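Local coordinates for ThiJ/pfpI family protein (PDB 3EFE) that is of unproven function but belongs to the DJ-1/PfpI family of the class I glutaminase clan and may act as a chaperone or a hydrolase-like enzyme, at residues I25-S30 against D181-D186; L78-G83 against E96-A101; A114-A119 against L134-M139; N160-S165 against M174-K179. All coordinates share one frame; numbering follows the deposited sequence.

Contact 1 of 4, residues I25-S30 against D181-D186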
loop_
_atom_site.group_PDB
_atom_site.type_symbol
_atom_site.label_atom_id
_atom_site.label_comp_id
_atom_site.label_asym_id
_atom_site.label_seq_id
_atom_site.Cartn_x
_atom_site.Cartn_y
_atom_site.Cartn_z
ATOM N N ILE D 25 -6.648 3.588 3.517
ATOM C CA ILE D 25 -6.556 5.030 3.641
ATOM C C ILE D 25 -6.883 5.841 2.339
ATOM O O ILE D 25 -7.430 6.948 2.386
ATOM C CB ILE D 25 -5.213 5.468 4.339
ATOM C CG1 ILE D 25 -3.988 5.167 3.479
ATOM C CG2 ILE D 25 -5.196 4.954 5.729
ATOM C CD1 ILE D 25 -2.795 6.095 3.767
ATOM N N ALA D 26 -6.541 5.253 1.189
ATOM C CA ALA D 26 -6.789 5.842 -0.108
ATOM C C ALA D 26 -8.271 5.870 -0.399
ATOM O O ALA D 26 -8.826 6.807 -0.972
ATOM C CB ALA D 26 -6.000 5.037 -1.164
ATOM N N GLU D 27 -8.977 4.839 -0.032
ATOM C CA GLU D 27 -10.419 4.788 -0.334
ATOM C C GLU D 27 -11.228 5.738 0.578
ATOM O O GLU D 27 -12.204 6.360 0.159
ATOM C CB GLU D 27 -10.928 3.353 -0.170
ATOM C CG GLU D 27 -10.444 2.386 -1.211
ATOM C CD GLU D 27 -10.725 2.815 -2.646
ATOM O OE1 GLU D 27 -11.456 3.804 -2.867
ATOM O OE2 GLU D 27 -10.222 2.144 -3.564
ATOM N N LEU D 28 -10.796 5.809 1.824
ATOM C CA LEU D 28 -11.355 6.668 2.845
ATOM C C LEU D 28 -11.093 8.127 2.544
ATOM O O LEU D 28 -11.991 8.901 2.359
ATOM C CB LEU D 28 -10.764 6.293 4.219
ATOM C CG LEU D 28 -11.383 5.022 4.802
ATOM C CD1 LEU D 28 -10.659 4.681 6.048
ATOM C CD2 LEU D 28 -12.910 5.221 5.024
ATOM N N ASN D 29 -9.830 8.467 2.422
ATOM C CA ASN D 29 -9.488 9.867 2.222
ATOM C C ASN D 29 -10.047 10.433 0.877
ATOM O O ASN D 29 -10.405 11.595 0.782
ATOM C CB ASN D 29 -7.963 10.043 2.425
ATOM C CG ASN D 29 -7.535 11.467 2.514
ATOM O OD1 ASN D 29 -6.899 12.020 1.598
ATOM N ND2 ASN D 29 -7.803 12.066 3.640
ATOM N N SER D 30 -10.112 9.624 -0.172
ATOM C CA SER D 30 -10.710 10.101 -1.410
ATOM C C SER D 30 -12.257 10.100 -1.445
ATOM O O SER D 30 -12.849 10.923 -2.165
ATOM C CB SER D 30 -10.212 9.269 -2.605
ATOM O OG SER D 30 -10.679 7.959 -2.545
ATOM N N ASP D 181 -19.535 1.509 7.300
ATOM C CA ASP D 181 -20.731 1.635 6.453
ATOM C C ASP D 181 -20.718 2.841 5.491
ATOM O O ASP D 181 -21.647 3.679 5.436
ATOM C CB ASP D 181 -21.984 1.640 7.314
ATOM C CG ASP D 181 -23.227 1.241 6.521
ATOM O OD1 ASP D 181 -23.098 0.281 5.726
ATOM O OD2 ASP D 181 -24.302 1.871 6.694
ATOM N N VAL D 182 -19.647 2.875 4.710
ATOM C CA VAL D 182 -19.228 4.001 3.927
ATOM C C VAL D 182 -19.439 3.711 2.405
ATOM O O VAL D 182 -19.668 4.588 1.619
ATOM C CB VAL D 182 -17.832 4.297 4.418
ATOM C CG1 VAL D 182 -16.747 3.518 3.639
ATOM C CG2 VAL D 182 -17.624 5.745 4.618
ATOM N N PHE D 183 -19.456 2.443 2.039
ATOM C CA PHE D 183 -19.774 1.962 0.710
ATOM C C PHE D 183 -21.116 1.294 0.873
ATOM O O PHE D 183 -21.477 0.939 1.967
ATOM C CB PHE D 183 -18.790 0.850 0.222
ATOM C CG PHE D 183 -17.411 1.320 -0.227
ATOM C CD1 PHE D 183 -16.817 2.460 0.256
ATOM C CD2 PHE D 183 -16.660 0.519 -1.096
ATOM C CE1 PHE D 183 -15.511 2.793 -0.151
ATOM C CE2 PHE D 183 -15.404 0.856 -1.497
ATOM C CZ PHE D 183 -14.824 1.981 -1.047
ATOM N N THR D 184 -21.863 1.114 -0.216
ATOM C CA THR D 184 -22.976 0.162 -0.170
ATOM C C THR D 184 -22.366 -1.254 -0.345
ATOM O O THR D 184 -21.152 -1.390 -0.658
ATOM C CB THR D 184 -24.033 0.379 -1.267
ATOM O OG1 THR D 184 -23.529 -0.273 -2.430
ATOM C CG2 THR D 184 -24.324 1.864 -1.559
ATOM N N LEU D 185 -23.192 -2.286 -0.157
ATOM C CA LEU D 185 -22.714 -3.664 0.031
ATOM C C LEU D 185 -22.307 -4.224 -1.332
ATOM O O LEU D 185 -21.334 -4.929 -1.436
ATOM C CB LEU D 185 -23.771 -4.524 0.825
ATOM C CG LEU D 185 -23.315 -5.516 1.974
ATOM C CD1 LEU D 185 -23.405 -7.053 1.578
ATOM C CD2 LEU D 185 -21.861 -5.263 2.534
ATOM N N ASP D 186 -23.043 -3.859 -2.371
ATOM C CA ASP D 186 -22.684 -4.046 -3.835
ATOM C C ASP D 186 -21.359 -3.451 -4.275
ATOM O O ASP D 186 -20.577 -4.078 -4.937
ATOM C CB ASP D 186 -23.735 -3.370 -4.721
ATOM C CG ASP D 186 -24.978 -4.182 -4.858
ATOM O OD1 ASP D 186 -24.986 -5.303 -4.286
ATOM O OD2 ASP D 186 -25.927 -3.709 -5.547
#
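The last turn of helix 18-30 faces the bend that follows helix 169-179, and the backbones stay well apart: the CA atoms of Leu28 and Val182 lie 8.4 Å from each other. Asp181 ends the preceding helix in a Schellman motif with positive phi (58°), while Thr184 N-caps the next helix, its OG1 accepting a weak bond from Ala187 N. Val182 and Phe183 fill the short link between and supply its apolar surface. Leu28 CD2 comes 4.4 Å from Val182 CG1, two branched side chains suited to a buried seam. Beside them Phe183 CZ approaches Glu27 CB at 4.2 Å, obliquely to the ring, using only the aliphatic base of the glutamate. In the α/β sandwich of the DJ-1/PfpI family, this joins the first helix to the C-terminal helices on one side of the central sheet. Glu27 is bent at chi2 (-55°), and its buried carboxylate is paired with Arg32 by a salt bridge through OE2, with a weak bond from Trp191. Near the helix end Ser30 OG bonds Ala26 O at 2.7 Å. Ala26 and Ser30 also pack on Trp19 and Met56 of the second subunit.

Contact 2 of 4, residues L78-G83 against E96-A101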
loop_
_atom_site.group_PDB
_atom_site.type_symbol
_atom_site.label_atom_id
_atom_site.label_comp_id
_atom_site.label_asym_id
_atom_site.label_seq_id
_atom_site.Cartn_x
_atom_site.Cartn_y
_atom_site.Cartn_z
ATOM N N LEU D 78 -9.694 4.466 14.220
ATOM C CA LEU D 78 -8.225 4.426 14.460
ATOM C C LEU D 78 -7.558 3.227 13.794
ATOM O O LEU D 78 -7.795 2.119 14.185
ATOM C CB LEU D 78 -7.901 4.374 15.945
ATOM C CG LEU D 78 -6.419 4.375 16.357
ATOM C CD1 LEU D 78 -5.655 5.624 15.923
ATOM C CD2 LEU D 78 -6.310 4.127 17.890
ATOM N N ILE D 79 -6.738 3.500 12.755
ATOM C CA ILE D 79 -5.933 2.492 12.040
ATOM C C ILE D 79 -4.516 2.264 12.708
ATOM O O ILE D 79 -3.680 3.200 12.866
ATOM C CB ILE D 79 -5.745 2.844 10.517
ATOM C CG1 ILE D 79 -7.092 3.096 9.872
ATOM C CG2 ILE D 79 -4.957 1.728 9.752
ATOM C CD1 ILE D 79 -7.073 4.027 8.628
ATOM N N LEU D 80 -4.253 1.016 13.071
ATOM C CA LEU D 80 -2.914 0.658 13.535
ATOM C C LEU D 80 -2.236 -0.312 12.564
ATOM O O LEU D 80 -2.558 -1.487 12.521
ATOM C CB LEU D 80 -2.937 0.095 14.937
ATOM C CG LEU D 80 -3.963 0.730 15.886
ATOM C CD1 LEU D 80 -4.217 -0.301 17.018
ATOM C CD2 LEU D 80 -3.514 2.130 16.339
ATOM N N PRO D 81 -1.248 0.187 11.812
ATOM C CA PRO D 81 -0.440 -0.629 10.935
ATOM C C PRO D 81 0.612 -1.466 11.686
ATOM O O PRO D 81 0.947 -1.156 12.836
ATOM C CB PRO D 81 0.274 0.388 10.050
ATOM C CG PRO D 81 0.214 1.602 10.751
ATOM C CD PRO D 81 -0.835 1.576 11.802
ATOM N N GLY D 82 1.068 -2.540 11.035
ATOM C CA GLY D 82 2.265 -3.224 11.403
ATOM C C GLY D 82 3.516 -2.391 11.294
ATOM O O GLY D 82 3.536 -1.287 10.688
ATOM N N GLY D 83 4.547 -2.954 11.904
ATOM C CA GLY D 83 5.924 -2.472 11.842
ATOM C C GLY D 83 6.722 -3.271 12.854
ATOM O O GLY D 83 6.186 -4.181 13.535
ATOM N N GLU D 96 -2.255 2.604 25.756
ATOM C CA GLU D 96 -3.081 2.804 26.953
ATOM C C GLU D 96 -4.392 3.414 26.555
ATOM O O GLU D 96 -5.465 2.924 26.958
ATOM C CB GLU D 96 -2.330 3.604 28.020
ATOM C CG GLU D 96 -1.103 2.736 28.575
ATOM C CD GLU D 96 -0.159 3.421 29.638
ATOM O OE1 GLU D 96 -0.263 4.677 29.883
ATOM O OE2 GLU D 96 0.733 2.700 30.179
ATOM N N ARG D 97 -4.281 4.426 25.692
ATOM C CA ARG D 97 -5.391 5.203 25.120
ATOM C C ARG D 97 -6.298 4.356 24.312
ATOM O O ARG D 97 -7.421 4.707 24.156
ATOM C CB ARG D 97 -4.865 6.274 24.155
ATOM C CG ARG D 97 -3.886 7.309 24.719
ATOM C CD ARG D 97 -4.543 8.564 25.283
ATOM N NE ARG D 97 -5.720 8.954 24.515
ATOM C CZ ARG D 97 -5.796 9.907 23.575
ATOM N NH1 ARG D 97 -4.782 10.697 23.259
ATOM N NH2 ARG D 97 -6.957 10.082 22.972
ATOM N N ILE D 98 -5.774 3.277 23.746
ATOM C CA ILE D 98 -6.548 2.386 22.881
ATOM C C ILE D 98 -7.556 1.662 23.744
ATOM O O ILE D 98 -8.664 1.301 23.281
ATOM C CB ILE D 98 -5.633 1.342 22.093
ATOM C CG1 ILE D 98 -4.982 1.996 20.871
ATOM C CG2 ILE D 98 -6.433 0.123 21.627
ATOM C CD1 ILE D 98 -3.518 1.493 20.519
ATOM N N GLY D 99 -7.152 1.418 24.990
ATOM C CA GLY D 99 -7.996 0.746 25.951
ATOM C C GLY D 99 -9.238 1.532 26.205
ATOM O O GLY D 99 -10.313 0.945 26.248
ATOM N N GLN D 100 -9.073 2.851 26.374
ATOM C CA GLN D 100 -10.195 3.785 26.628
ATOM C C GLN D 100 -11.001 3.969 25.352
ATOM O O GLN D 100 -12.228 3.902 25.382
ATOM C CB GLN D 100 -9.717 5.198 27.044
ATOM C CG GLN D 100 -8.601 5.276 28.122
ATOM C CD GLN D 100 -7.840 6.633 28.097
ATOM O OE1 GLN D 100 -6.661 6.727 28.541
ATOM N NE2 GLN D 100 -8.500 7.684 27.542
ATOM N N ALA D 101 -10.299 4.249 24.241
ATOM C CA ALA D 101 -10.951 4.344 22.934
ATOM C C ALA D 101 -11.902 3.194 22.769
ATOM O O ALA D 101 -13.009 3.398 22.386
ATOM C CB ALA D 101 -9.939 4.354 21.793
#
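Neither aromatic ring nor amide plane forms part of the interface where Leu78 and Leu80 meet Ile98; there are no faces or edges to stack, and the fit is one of branched aliphatic chains. The strand and the helix are spaced so that the CA atoms of Leu78 and Ile98 stand 8.8 Å apart, and the side chains bridge that gap. Leu78 and Ile98 cross at about a right angle, with Leu78 CD2 lying 3.9 Å from Ile98 CG1. Leu80 instead reaches tip to tip with Ile98, its CD1 being 4.0 Å from Ile98 CD1. Ile98 can serve both because CG1 sits beside its backbone N (chi1 -80°) and carries CD1 onward to the second leucine. Leu78 and Leu80, two apart in an extended strand, point to the same side of the sheet, toward the helix, whereas Ile79 between them turns to the other side and packs on Leu24 and Ile25 of helix 18-30. The contact thus lies within a beta-alpha-beta crossover: strand 77-80, covering helix 92-104, and the parallel strand 107-111, to which Leu78 and Leu80 are tied by backbone bonds with Ala109. Long branched residues suit this buried layer, since they span the distance from sheet to helix without bringing polar groups into it. Polar groups lie beyond the apolar layer: Arg97 bonds Cys70 O through NH2, and past the strand's end Gly82 N bonds Glu20 OE1.

Contact 3 of 4, residues A114-A119 against L134-M139; sequences ATDALA and LEYTKM
Asp116 and Thr137 are brought together by similar first torsions: the carboxylate of Asp116 is set beside its own backbone N, and chi1 of -62° does the same for OG1 of Thr137, leaving CG2 anti to N. OD1 of Asp116 then lies 2.8 Å from Thr137 OG1, a hydrogen bond with a contested proton, because Asn133 O is also within the hydroxyl's reach and Ser131 OG is another partner. The same OD1 presses on the methyl, 3.1 Å from Thr137 CG2, which makes this a tight spot. That methyl also meets Ala119 CB at 3.9 Å; Ala119, one turn on from Asp116, offers it a small apolar surface. The segment axes approach to 10.2 Å and cross at -47°, with the CA atoms of Asp116 and Thr137 6.1 Å apart. Helix 113-119 belongs to the α/β sandwich, its Leu118 packed inward on Leu80 and Leu95, while the short helix 134-140 lies over its outer side after a loop. Thr137, buried and able to offer both a hydroxyl and a methyl, suits the junction of polar and apolar neighbours. Toward solvent, Asp116 OD2 stands 4.0 Å from Tyr136 CD2, the carboxylate and ring planes turned 47° from each other. Lys138 heads away from this interface to a salt bridge with Glu147.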
loop_
_atom_site.group_PDB
_atom_site.type_symbol
_atom_site.label_atom_id
_atom_site.label_comp_id
_atom_site.label_asym_id
_atom_site.label_seq_id
_atom_site.Cartn_x
_atom_site.Cartn_y
_atom_site.Cartn_z
ATOM N N ALA D 114 0.614 -4.799 14.957
ATOM C CA ALA D 114 -0.265 -4.025 15.881
ATOM C C ALA D 114 -1.238 -4.947 16.683
ATOM O O ALA D 114 -1.591 -4.691 17.804
ATOM C CB ALA D 114 -0.983 -2.920 15.145
ATOM N N THR D 115 -1.663 -6.006 16.050
ATOM C CA THR D 115 -2.456 -7.106 16.621
ATOM C C THR D 115 -1.834 -7.768 17.875
ATOM O O THR D 115 -2.515 -7.961 18.901
ATOM C CB THR D 115 -2.571 -8.099 15.471
ATOM O OG1 THR D 115 -3.810 -7.901 14.787
ATOM C CG2 THR D 115 -2.377 -9.363 15.846
ATOM N N ASP D 116 -0.539 -8.054 17.790
ATOM C CA ASP D 116 0.271 -8.426 18.937
ATOM C C ASP D 116 0.436 -7.316 19.996
ATOM O O ASP D 116 0.397 -7.626 21.191
ATOM C CB ASP D 116 1.617 -8.978 18.462
ATOM C CG ASP D 116 1.468 -10.351 17.804
ATOM O OD1 ASP D 116 0.365 -10.935 17.973
ATOM O OD2 ASP D 116 2.416 -10.877 17.168
ATOM N N ALA D 117 0.540 -6.039 19.617
ATOM C CA ALA D 117 0.525 -4.964 20.664
ATOM C C ALA D 117 -0.729 -5.051 21.556
ATOM O O ALA D 117 -0.653 -4.982 22.805
ATOM C CB ALA D 117 0.610 -3.624 20.061
ATOM N N LEU D 118 -1.864 -5.240 20.900
ATOM C CA LEU D 118 -3.148 -5.320 21.526
ATOM C C LEU D 118 -3.319 -6.600 22.314
ATOM O O LEU D 118 -3.866 -6.593 23.409
ATOM C CB LEU D 118 -4.264 -5.268 20.457
ATOM C CG LEU D 118 -4.920 -3.943 20.052
ATOM C CD1 LEU D 118 -3.967 -2.807 19.954
ATOM C CD2 LEU D 118 -5.621 -4.116 18.745
ATOM N N ALA D 119 -2.958 -7.719 21.706
ATOM C CA ALA D 119 -2.951 -9.010 22.405
ATOM C C ALA D 119 -2.184 -8.927 23.735
ATOM O O ALA D 119 -2.658 -9.378 24.778
ATOM C CB ALA D 119 -2.361 -10.083 21.511
ATOM N N LEU D 134 -0.951 -17.611 15.532
ATOM C CA LEU D 134 -1.273 -17.879 16.921
ATOM C C LEU D 134 -0.055 -18.237 17.807
ATOM O O LEU D 134 0.160 -17.598 18.867
ATOM C CB LEU D 134 -2.211 -19.057 16.954
ATOM C CG LEU D 134 -2.744 -19.487 18.324
ATOM C CD1 LEU D 134 -3.344 -18.275 19.099
ATOM C CD2 LEU D 134 -3.745 -20.525 17.993
ATOM N N GLU D 135 0.772 -19.179 17.336
ATOM C CA GLU D 135 1.936 -19.626 18.147
ATOM C C GLU D 135 2.919 -18.545 18.415
ATOM O O GLU D 135 3.410 -18.424 19.533
ATOM C CB GLU D 135 2.550 -20.913 17.596
ATOM C CG GLU D 135 1.466 -22.039 17.595
ATOM C CD GLU D 135 0.926 -22.348 19.040
ATOM O OE1 GLU D 135 -0.235 -22.837 19.159
ATOM O OE2 GLU D 135 1.668 -22.120 20.071
ATOM N N TYR D 136 3.153 -17.692 17.422
ATOM C CA TYR D 136 4.069 -16.611 17.610
ATOM C C TYR D 136 3.431 -15.591 18.548
ATOM O O TYR D 136 4.108 -15.049 19.383
ATOM C CB TYR D 136 4.472 -16.029 16.248
ATOM C CG TYR D 136 5.514 -14.938 16.340
ATOM C CD1 TYR D 136 6.834 -15.225 16.698
ATOM C CD2 TYR D 136 5.178 -13.593 16.105
ATOM C CE1 TYR D 136 7.805 -14.191 16.809
ATOM C CE2 TYR D 136 6.109 -12.571 16.216
ATOM C CZ TYR D 136 7.434 -12.871 16.543
ATOM O OH TYR D 136 8.341 -11.833 16.671
ATOM N N THR D 137 2.124 -15.349 18.436
ATOM C CA THR D 137 1.481 -14.351 19.268
ATOM C C THR D 137 1.572 -14.824 20.724
ATOM O O THR D 137 1.854 -14.019 21.579
ATOM C CB THR D 137 -0.050 -14.120 18.876
ATOM O OG1 THR D 137 -0.164 -13.636 17.530
ATOM C CG2 THR D 137 -0.768 -13.169 19.844
ATOM N N LYS D 138 1.311 -16.106 21.000
ATOM C CA LYS D 138 1.423 -16.591 22.359
ATOM C C LYS D 138 2.859 -16.441 22.887
ATOM O O LYS D 138 3.036 -15.894 23.956
ATOM C CB LYS D 138 0.950 -18.055 22.525
ATOM C CG LYS D 138 -0.340 -18.319 21.835
ATOM C CD LYS D 138 -1.033 -19.480 22.410
ATOM C CE LYS D 138 -0.601 -20.767 21.748
ATOM N NZ LYS D 138 -0.794 -21.938 22.604
ATOM N N MET D 139 3.880 -16.852 22.126
ATOM C CA MET D 139 5.263 -16.730 22.601
ATOM C C MET D 139 5.559 -15.315 22.937
ATOM O O MET D 139 6.239 -15.026 23.917
ATOM C CB MET D 139 6.277 -17.155 21.561
ATOM C CG MET D 139 7.814 -16.755 21.958
ATOM S SD MET D 139 8.835 -17.208 20.606
ATOM C CE MET D 139 8.505 -16.048 19.400
#

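Contact 4 of 4, residues N160-S165 against M174-K179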
loop_
_atom_site.group_PDB
_atom_site.type_symbol
_atom_site.label_atom_id
_atom_site.label_comp_id
_atom_site.label_asym_id
_atom_site.label_seq_id
_atom_site.Cartn_x
_atom_site.Cartn_y
_atom_site.Cartn_z
ATOM N N ASN D 160 -16.469 -3.308 17.581
ATOM C CA ASN D 160 -15.739 -2.131 17.095
ATOM C C ASN D 160 -14.224 -2.380 16.991
ATOM O O ASN D 160 -13.423 -1.446 17.129
ATOM C CB ASN D 160 -16.007 -0.934 18.027
ATOM C CG ASN D 160 -15.445 -1.147 19.450
ATOM O OD1 ASN D 160 -15.630 -2.222 20.052
ATOM N ND2 ASN D 160 -14.755 -0.129 19.981
ATOM N N LEU D 161 -13.847 -3.652 16.794
ATOM C CA LEU D 161 -12.458 -4.040 16.577
ATOM C C LEU D 161 -12.343 -4.854 15.285
ATOM O O LEU D 161 -13.096 -5.804 15.056
ATOM C CB LEU D 161 -11.939 -4.871 17.741
ATOM C CG LEU D 161 -10.531 -5.459 17.562
ATOM C CD1 LEU D 161 -9.435 -4.423 17.919
ATOM C CD2 LEU D 161 -10.400 -6.728 18.386
ATOM N N VAL D 162 -11.397 -4.465 14.435
ATOM C CA VAL D 162 -11.019 -5.276 13.279
ATOM C C VAL D 162 -9.518 -5.604 13.431
ATOM O O VAL D 162 -8.703 -4.730 13.684
ATOM C CB VAL D 162 -11.349 -4.545 11.911
ATOM C CG1 VAL D 162 -10.968 -5.402 10.760
ATOM C CG2 VAL D 162 -12.841 -4.197 11.839
ATOM N N THR D 163 -9.186 -6.885 13.334
ATOM C CA THR D 163 -7.782 -7.367 13.295
ATOM C C THR D 163 -7.539 -8.143 11.976
ATOM O O THR D 163 -8.459 -8.711 11.365
ATOM C CB THR D 163 -7.461 -8.258 14.456
ATOM O OG1 THR D 163 -8.513 -9.212 14.571
ATOM C CG2 THR D 163 -7.288 -7.451 15.736
ATOM N N ALA D 164 -6.298 -8.170 11.547
ATOM C CA ALA D 164 -5.987 -8.890 10.329
ATOM C C ALA D 164 -4.534 -9.301 10.324
ATOM O O ALA D 164 -3.687 -8.676 10.945
ATOM C CB ALA D 164 -6.278 -7.999 9.080
ATOM N N SER D 165 -4.250 -10.313 9.551
ATOM C CA SER D 165 -2.903 -10.582 9.145
ATOM C C SER D 165 -2.298 -9.513 8.209
ATOM O O SER D 165 -3.016 -8.968 7.423
ATOM C CB SER D 165 -2.847 -11.952 8.449
ATOM O OG SER D 165 -1.506 -12.339 8.322
ATOM N N MET D 174 -11.483 -4.132 3.466
ATOM C CA MET D 174 -12.847 -4.519 3.253
ATOM C C MET D 174 -13.644 -4.578 4.521
ATOM O O MET D 174 -14.760 -4.110 4.561
ATOM C CB MET D 174 -12.896 -5.867 2.514
ATOM C CG MET D 174 -14.292 -6.182 1.897
ATOM S SD MET D 174 -15.039 -7.585 2.672
ATOM C CE MET D 174 -15.279 -7.098 4.335
ATOM N N GLU D 175 -13.092 -5.180 5.561
ATOM C CA GLU D 175 -13.764 -5.283 6.849
ATOM C C GLU D 175 -13.894 -3.940 7.515
ATOM O O GLU D 175 -14.921 -3.683 8.104
ATOM C CB GLU D 175 -12.990 -6.269 7.830
ATOM C CG GLU D 175 -12.950 -7.783 7.419
ATOM C CD GLU D 175 -14.318 -8.436 7.411
ATOM O OE1 GLU D 175 -15.293 -7.791 7.880
ATOM O OE2 GLU D 175 -14.427 -9.583 6.893
ATOM N N VAL D 176 -12.880 -3.078 7.456
ATOM C CA VAL D 176 -13.010 -1.737 8.056
ATOM C C VAL D 176 -14.078 -0.965 7.340
ATOM O O VAL D 176 -14.946 -0.354 7.972
ATOM C CB VAL D 176 -11.694 -0.919 8.047
ATOM C CG1 VAL D 176 -11.909 0.496 8.611
ATOM C CG2 VAL D 176 -10.692 -1.624 8.842
ATOM N N LEU D 177 -14.048 -1.055 6.018
ATOM C CA LEU D 177 -14.931 -0.274 5.140
ATOM C C LEU D 177 -16.392 -0.613 5.420
ATOM O O LEU D 177 -17.231 0.271 5.484
ATOM C CB LEU D 177 -14.575 -0.523 3.669
ATOM C CG LEU D 177 -13.754 0.498 2.834
ATOM C CD1 LEU D 177 -13.230 1.759 3.538
ATOM C CD2 LEU D 177 -12.691 -0.161 2.007
ATOM N N LYS D 178 -16.645 -1.911 5.581
ATOM C CA LYS D 178 -17.908 -2.476 5.933
ATOM C C LYS D 178 -18.325 -2.090 7.340
ATOM O O LYS D 178 -19.413 -1.685 7.526
ATOM C CB LYS D 178 -17.799 -3.974 5.845
ATOM C CG LYS D 178 -19.086 -4.751 5.980
ATOM C CD LYS D 178 -18.693 -6.170 5.543
ATOM C CE LYS D 178 -19.819 -7.161 5.591
ATOM N NZ LYS D 178 -20.167 -7.511 7.049
ATOM N N LYS D 179 -17.453 -2.195 8.326
ATOM C CA LYS D 179 -17.825 -1.804 9.692
ATOM C C LYS D 179 -18.329 -0.375 9.712
ATOM O O LYS D 179 -19.334 -0.136 10.289
ATOM C CB LYS D 179 -16.629 -1.987 10.687
ATOM C CG LYS D 179 -16.885 -1.666 12.191
ATOM C CD LYS D 179 -17.881 -2.648 12.874
ATOM C CE LYS D 179 -18.929 -1.927 13.895
ATOM N NZ LYS D 179 -20.055 -2.845 14.563
#
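Apolar packing carries this contact, and Val162 is at its middle. With CG1 anti to its backbone N (chi1 -179°), that methyl reaches up from the strand to 3.7 Å from Glu175 CB and 4.2 Å from Val176 CG2. The two CA atoms of Val162 and Val176 are 6.6 Å apart, a close strand-to-helix approach that compact, beta-branched valines suit. Val162 crosses Glu175 at about a right angle and meets only its first methylene; the bend at chi2 (-65°) carries the carboxylate away from the strand. Lys179 adds aliphatic cover at the strand's beginning, its chain also resting on Ile107.

Polar bonds belong to the surroundings. Asn160 ND2 donates to both Thr106 O and Leu102 O, which ties the turn before the strand to the end of helix 92-104 and the loop after it, and Thr163 OG1 is bonded with Thr130 N.

Strand 161-164 runs parallel to strand 107-111, where Val162 shares backbone bonds with Val108 and Ala110, and Ala164 with Cys112, a cysteine that probably sits at the nucleophile elbow, as in relatives. Strand 155-158 flanks it antiparallel on the other side, and helix 169-179 covers this face, itself backed by helix 185-197 through Leu177 on Leu188 and Trp191.

How the contacts relate
Contacts 2 and 4 are the core of the sandwich, each laying a helix on a strand of the same sheet. Contact 2 joins leucine and isoleucine alone, whereas contacts 1 and 4 each also use the CB of a glutamate whose carboxylate turns elsewhere. Contact 1, buried but farther from the centre, joins helix to connecting bend and also borders the second subunit. Contact 3 is the one with a polar bond across it, in keeping with its partly exposed place outside the sheet. Leu177 links contacts 1 and 4, touching Leu28 and Val182. Leu118 on Leu161 joins contact 3 to contact 4, and contact 2 adjoins both contact 1 and contact 3.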